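Local coordinates for protein D-threo-3-hydroxyaspartate dehydratase (Delftia, PDB 3WQC) that catalyses the pyridoxal 5'-phosphate-dependent deamination of D-threo-3-hydroxyaspartate to oxaloacetate and ammonium, and also acts on D-serine, at residues D252-M255 with R256-V260; T159-L162 with L163-R167. All blocks are in the same frame, centred on the assembly; numbering follows the deposited sequence. Where two conformers were deposited one is given.

Interaction 1 of 2, residues D252-M255 with R256-V260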
loop_
_atom_site.group_PDB
_atom_site.type_symbol
_atom_site.label_atom_id
_atom_site.label_comp_id
_atom_site.label_asym_id
_atom_site.label_seq_id
_atom_site.Cartn_x
_atom_site.Cartn_y
_atom_site.Cartn_z
ATOM N N ASP B 252 -1.145 -4.804 -15.971
ATOM C CA ASP B 252 -1.499 -5.549 -14.781
ATOM C C ASP B 252 -2.697 -6.391 -15.059
ATOM O O ASP B 252 -3.181 -6.427 -16.237
ATOM C CB ASP B 252 -1.653 -4.612 -13.552
ATOM C CG ASP B 252 -2.767 -3.571 -13.744
ATOM O OD1 ASP B 252 -3.731 -3.899 -14.499
ATOM O OD2 ASP B 252 -2.689 -2.461 -13.168
ATOM N N LEU B 253 -3.176 -7.152 -14.065
ATOM C CA LEU B 253 -4.270 -8.072 -14.339
ATOM C C LEU B 253 -5.634 -7.387 -14.489
ATOM O O LEU B 253 -6.503 -7.861 -15.225
ATOM C CB LEU B 253 -4.397 -9.117 -13.229
ATOM C CG LEU B 253 -3.118 -10.038 -13.172
ATOM C CD1 LEU B 253 -3.193 -10.814 -11.848
ATOM C CD2 LEU B 253 -3.121 -10.974 -14.385
ATOM N N VAL B 254 -5.806 -6.228 -13.839
ATOM C CA VAL B 254 -7.039 -5.421 -14.086
ATOM C C VAL B 254 -7.053 -5.022 -15.587
ATOM O O VAL B 254 -8.105 -5.166 -16.225
ATOM C CB VAL B 254 -7.055 -4.184 -13.173
ATOM C CG1 VAL B 254 -8.010 -3.111 -13.700
ATOM C CG2 VAL B 254 -7.493 -4.663 -11.795
ATOM N N MET B 255 -5.943 -4.602 -16.172
ATOM C CA MET B 255 -5.881 -4.247 -17.611
ATOM C C MET B 255 -6.110 -5.467 -18.476
ATOM O O MET B 255 -6.792 -5.380 -19.528
ATOM C CB MET B 255 -4.554 -3.595 -18.028
ATOM C CG MET B 255 -4.368 -2.186 -17.439
ATOM S SD MET B 255 -5.464 -0.934 -18.146
ATOM C CE MET B 255 -6.409 -0.268 -16.774
ATOM N N ARG B 256 -5.544 -6.606 -18.091
ATOM C CA ARG B 256 -5.761 -7.875 -18.824
ATOM C C ARG B 256 -7.277 -8.165 -18.853
ATOM O O ARG B 256 -7.854 -8.500 -19.935
ATOM C CB ARG B 256 -5.022 -9.015 -18.107
ATOM C CG ARG B 256 -5.182 -10.343 -18.837
ATOM C CD ARG B 256 -6.401 -11.100 -18.271
ATOM N NE ARG B 256 -6.432 -12.494 -18.712
ATOM C CZ ARG B 256 -7.412 -13.357 -18.401
ATOM N NH1 ARG B 256 -8.462 -12.990 -17.630
ATOM N NH2 ARG B 256 -7.329 -14.618 -18.851
ATOM N N ASN B 257 -7.988 -8.021 -17.716
ATOM C CA ASN B 257 -9.394 -8.287 -17.666
ATOM C C ASN B 257 -10.245 -7.258 -18.451
ATOM O O ASN B 257 -11.316 -7.621 -19.006
ATOM C CB ASN B 257 -9.896 -8.358 -16.265
ATOM C CG ASN B 257 -9.556 -9.678 -15.596
ATOM O OD1 ASN B 257 -9.357 -10.694 -16.301
ATOM N ND2 ASN B 257 -9.625 -9.716 -14.253
ATOM N N ILE B 258 -9.778 -6.004 -18.512
ATOM C CA ILE B 258 -10.476 -4.988 -19.307
ATOM C C ILE B 258 -10.350 -5.382 -20.783
ATOM O O ILE B 258 -11.278 -5.076 -21.583
ATOM C CB ILE B 258 -9.867 -3.560 -19.043
ATOM C CG1 ILE B 258 -10.370 -3.127 -17.670
ATOM C CG2 ILE B 258 -10.377 -2.522 -20.112
ATOM C CD1 ILE B 258 -9.497 -1.972 -17.116
ATOM N N GLY B 259 -9.239 -6.030 -21.148
ATOM C CA GLY B 259 -9.052 -6.606 -22.488
ATOM C C GLY B 259 -8.067 -5.869 -23.336
ATOM O O GLY B 259 -8.039 -6.096 -24.547
ATOM N N VAL B 260 -7.284 -4.972 -22.741
ATOM C CA VAL B 260 -6.354 -4.130 -23.506
ATOM C C VAL B 260 -4.932 -4.690 -23.459
ATOM O O VAL B 260 -4.029 -4.135 -24.130
ATOM C CB VAL B 260 -6.428 -2.669 -23.084
ATOM C CG1 VAL B 260 -7.882 -2.128 -23.367
ATOM C CG2 VAL B 260 -6.023 -2.500 -21.616
#

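Interaction 2 of 2, residues T159-L162 with L163-R167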
loop_
_atom_site.group_PDB
_atom_site.type_symbol
_atom_site.label_atom_id
_atom_site.label_comp_id
_atom_site.label_asym_id
_atom_site.label_seq_id
_atom_site.Cartn_x
_atom_site.Cartn_y
_atom_site.Cartn_z
ATOM N N THR B 159 -21.636 25.194 -19.765
ATOM C CA THR B 159 -21.021 26.419 -20.352
ATOM C C THR B 159 -20.923 27.520 -19.292
ATOM O O THR B 159 -19.911 28.210 -19.257
ATOM C CB THR B 159 -21.780 26.835 -21.615
ATOM O OG1 THR B 159 -21.555 25.770 -22.562
ATOM C CG2 THR B 159 -21.254 28.045 -22.243
ATOM N N PRO B 160 -21.984 27.807 -18.536
ATOM C CA PRO B 160 -21.869 28.973 -17.633
ATOM C C PRO B 160 -20.683 28.810 -16.634
ATOM O O PRO B 160 -19.957 29.793 -16.365
ATOM C CB PRO B 160 -23.239 29.003 -16.955
ATOM C CG PRO B 160 -24.192 28.418 -17.971
ATOM C CD PRO B 160 -23.346 27.237 -18.522
ATOM N N LEU B 161 -20.530 27.612 -16.087
ATOM C CA LEU B 161 -19.454 27.429 -15.069
ATOM C C LEU B 161 -18.098 27.397 -15.784
ATOM O O LEU B 161 -17.116 27.972 -15.278
ATOM C CB LEU B 161 -19.621 26.165 -14.253
ATOM C CG LEU B 161 -18.519 25.782 -13.260
ATOM C CD1 LEU B 161 -18.407 26.923 -12.250
ATOM C CD2 LEU B 161 -18.882 24.469 -12.546
ATOM N N LEU B 162 -18.007 26.756 -16.960
ATOM C CA LEU B 162 -16.732 26.763 -17.769
ATOM C C LEU B 162 -16.317 28.211 -17.999
ATOM O O LEU B 162 -15.127 28.563 -17.840
ATOM C CB LEU B 162 -16.875 26.137 -19.180
ATOM C CG LEU B 162 -16.843 24.726 -19.290
ATOM C CD1 LEU B 162 -17.159 24.354 -20.766
ATOM C CD2 LEU B 162 -15.386 24.246 -18.960
ATOM N N LEU B 163 -17.265 29.048 -18.495
ATOM C CA LEU B 163 -16.866 30.430 -18.790
ATOM C C LEU B 163 -16.453 31.184 -17.525
ATOM O O LEU B 163 -15.583 32.071 -17.558
ATOM C CB LEU B 163 -17.972 31.179 -19.555
ATOM C CG LEU B 163 -17.999 30.884 -21.050
ATOM C CD1 LEU B 163 -17.428 29.627 -21.607
ATOM C CD2 LEU B 163 -19.196 31.509 -21.728
ATOM N N ALA B 164 -17.245 30.946 -16.428
ATOM C CA ALA B 164 -16.934 31.683 -15.206
ATOM C C ALA B 164 -15.499 31.361 -14.711
ATOM O O ALA B 164 -14.721 32.233 -14.343
ATOM C CB ALA B 164 -17.938 31.289 -14.093
ATOM N N ILE B 165 -15.136 30.066 -14.800
ATOM C CA ILE B 165 -13.768 29.692 -14.391
ATOM C C ILE B 165 -12.749 30.218 -15.400
ATOM O O ILE B 165 -11.701 30.790 -14.979
ATOM C CB ILE B 165 -13.691 28.147 -14.318
ATOM C CG1 ILE B 165 -14.608 27.641 -13.189
ATOM C CG2 ILE B 165 -12.233 27.687 -14.108
ATOM C CD1 ILE B 165 -14.808 26.106 -13.290
ATOM N N GLY B 166 -13.034 30.044 -16.716
ATOM C CA GLY B 166 -12.066 30.544 -17.671
ATOM C C GLY B 166 -11.849 32.067 -17.596
ATOM O O GLY B 166 -10.705 32.522 -17.690
ATOM N N ARG B 167 -12.933 32.850 -17.421
ATOM C CA ARG B 167 -12.771 34.308 -17.242
ATOM C C ARG B 167 -12.043 34.653 -15.992
ATOM O O ARG B 167 -11.240 35.568 -15.955
ATOM C CB ARG B 167 -14.152 34.963 -17.338
ATOM C CG ARG B 167 -14.721 34.892 -18.728
ATOM C CD ARG B 167 -16.174 35.328 -18.745
ATOM N NE ARG B 167 -16.676 35.346 -20.129
ATOM C CZ ARG B 167 -17.976 35.208 -20.409
ATOM N NH1 ARG B 167 -18.857 34.900 -19.423
ATOM N NH2 ARG B 167 -18.381 35.245 -21.667
#

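Interaction 1 of 2, residues D252-M255 with R256-V260
Met255 O takes two donors at the end of the short helix 253-258: Gly259 N at 3.0 Å and Val260 N at 3.3 Å. They come from opposite faces of its plane. Val260 N to Met255 O and Gly259 N to Arg256 O make a Schellman motif, with Gly259 as the C' residue at positive phi. Arg256 N, Asn257 N and Ile258 N bond to the carbonyls of Asp252, Leu253 and Val254.

Asp252 is the N-cap: its OD1 accepts from Met255 N at 2.9 Å, while OD2 holds Ala362 N. Arg256 NH1 donates to Asn257 OD1 at 2.8 Å, in the guanidinium plane. Gln304 also binds NH1 of Arg256 and, through its backbone O, ND2 of Asn257.

Val254 CG1, anti to the backbone N (chi1 161°), comes slantwise to Ile258 CD1 at 3.9 Å. Met255 was modelled in two conformers. In one of them its CE lies 3.5 Å from the same Ile258 methyl and its SD 3.8 Å from Val260 CG2.

Met255 lies near the cofactor, while Ile258 and Val260 pack on helix 228-233 and on Leu195 of helix 192-215. The helix is closed by the residues that flank it, Asp252 in front and Gly259 with Val260 behind. Asp252 OD1 thus satisfies an amide at the helix start, and two amides grip Met255 O at its end.

Interaction 2 of 2, residues T159-L162 with L163-R167
Leu161 and Ile165 meet at a slant, one helical turn apart. The CG of Leu161 is 3.7 Å from Ile165 CD1, and Leu161 CD1 touches the same methyl. Leu161 holds CG anti to its backbone N (chi1 174°), beside its carbonyl carbon, which brings the branch toward the following turn. Ile165 CG1 comes 3.3 Å from Leu161 O.

Thr159 and Leu163 lie alongside each other and point the same way. Thr159 CG2 sits 4.1 Å from Leu163 CD2, a loose contact between methyls. Leu163 CD1 comes 3.7 Å from Thr159 O. Leu163 CB lies over one face of the Arg167 guanidinium, toward the rim of the group. With an alanine at Leu163 both CD methyls are gone, and Thr159 CG2 would probably be left without its neighbour on this turn.

The backbone is regular. Leu163 N, Ala164 N, Ile165 N and Gly166 N bond to the carbonyls four residues back, the last to Leu162 O at 2.8 Å. Asp158 OD1 accepts from Leu161 N at the start of the helix.

This is an outer helix of the alanine-racemase-like TIM-barrel domain, set with an apolar face against the parallel strands. Leu162 and Ile165 rest on Ile143 of strand 140-146 and on Val154. Leu161, Ala164 and Ile165 touch Val122 of helix 122-135, while Thr159 and Leu162 meet Ala212 of helix 192-215.

Interaction 2 comes first along the chain, on helix 159-171, and interaction 1 follows on helix 253-258. Their centres are 37 Å apart and their nearest atoms about 26 Å, so they do not touch. Helix 192-215 borders both. Interaction 2 belongs to the outer helical layer of the alanine-racemase-like barrel, against its parallel strands and away from the annotated sites. Interaction 1 lies near the cofactor, just before strand 268-278 of the mixed sheet. One contact thus packs the barrel periphery, the other the surroundings of the active site.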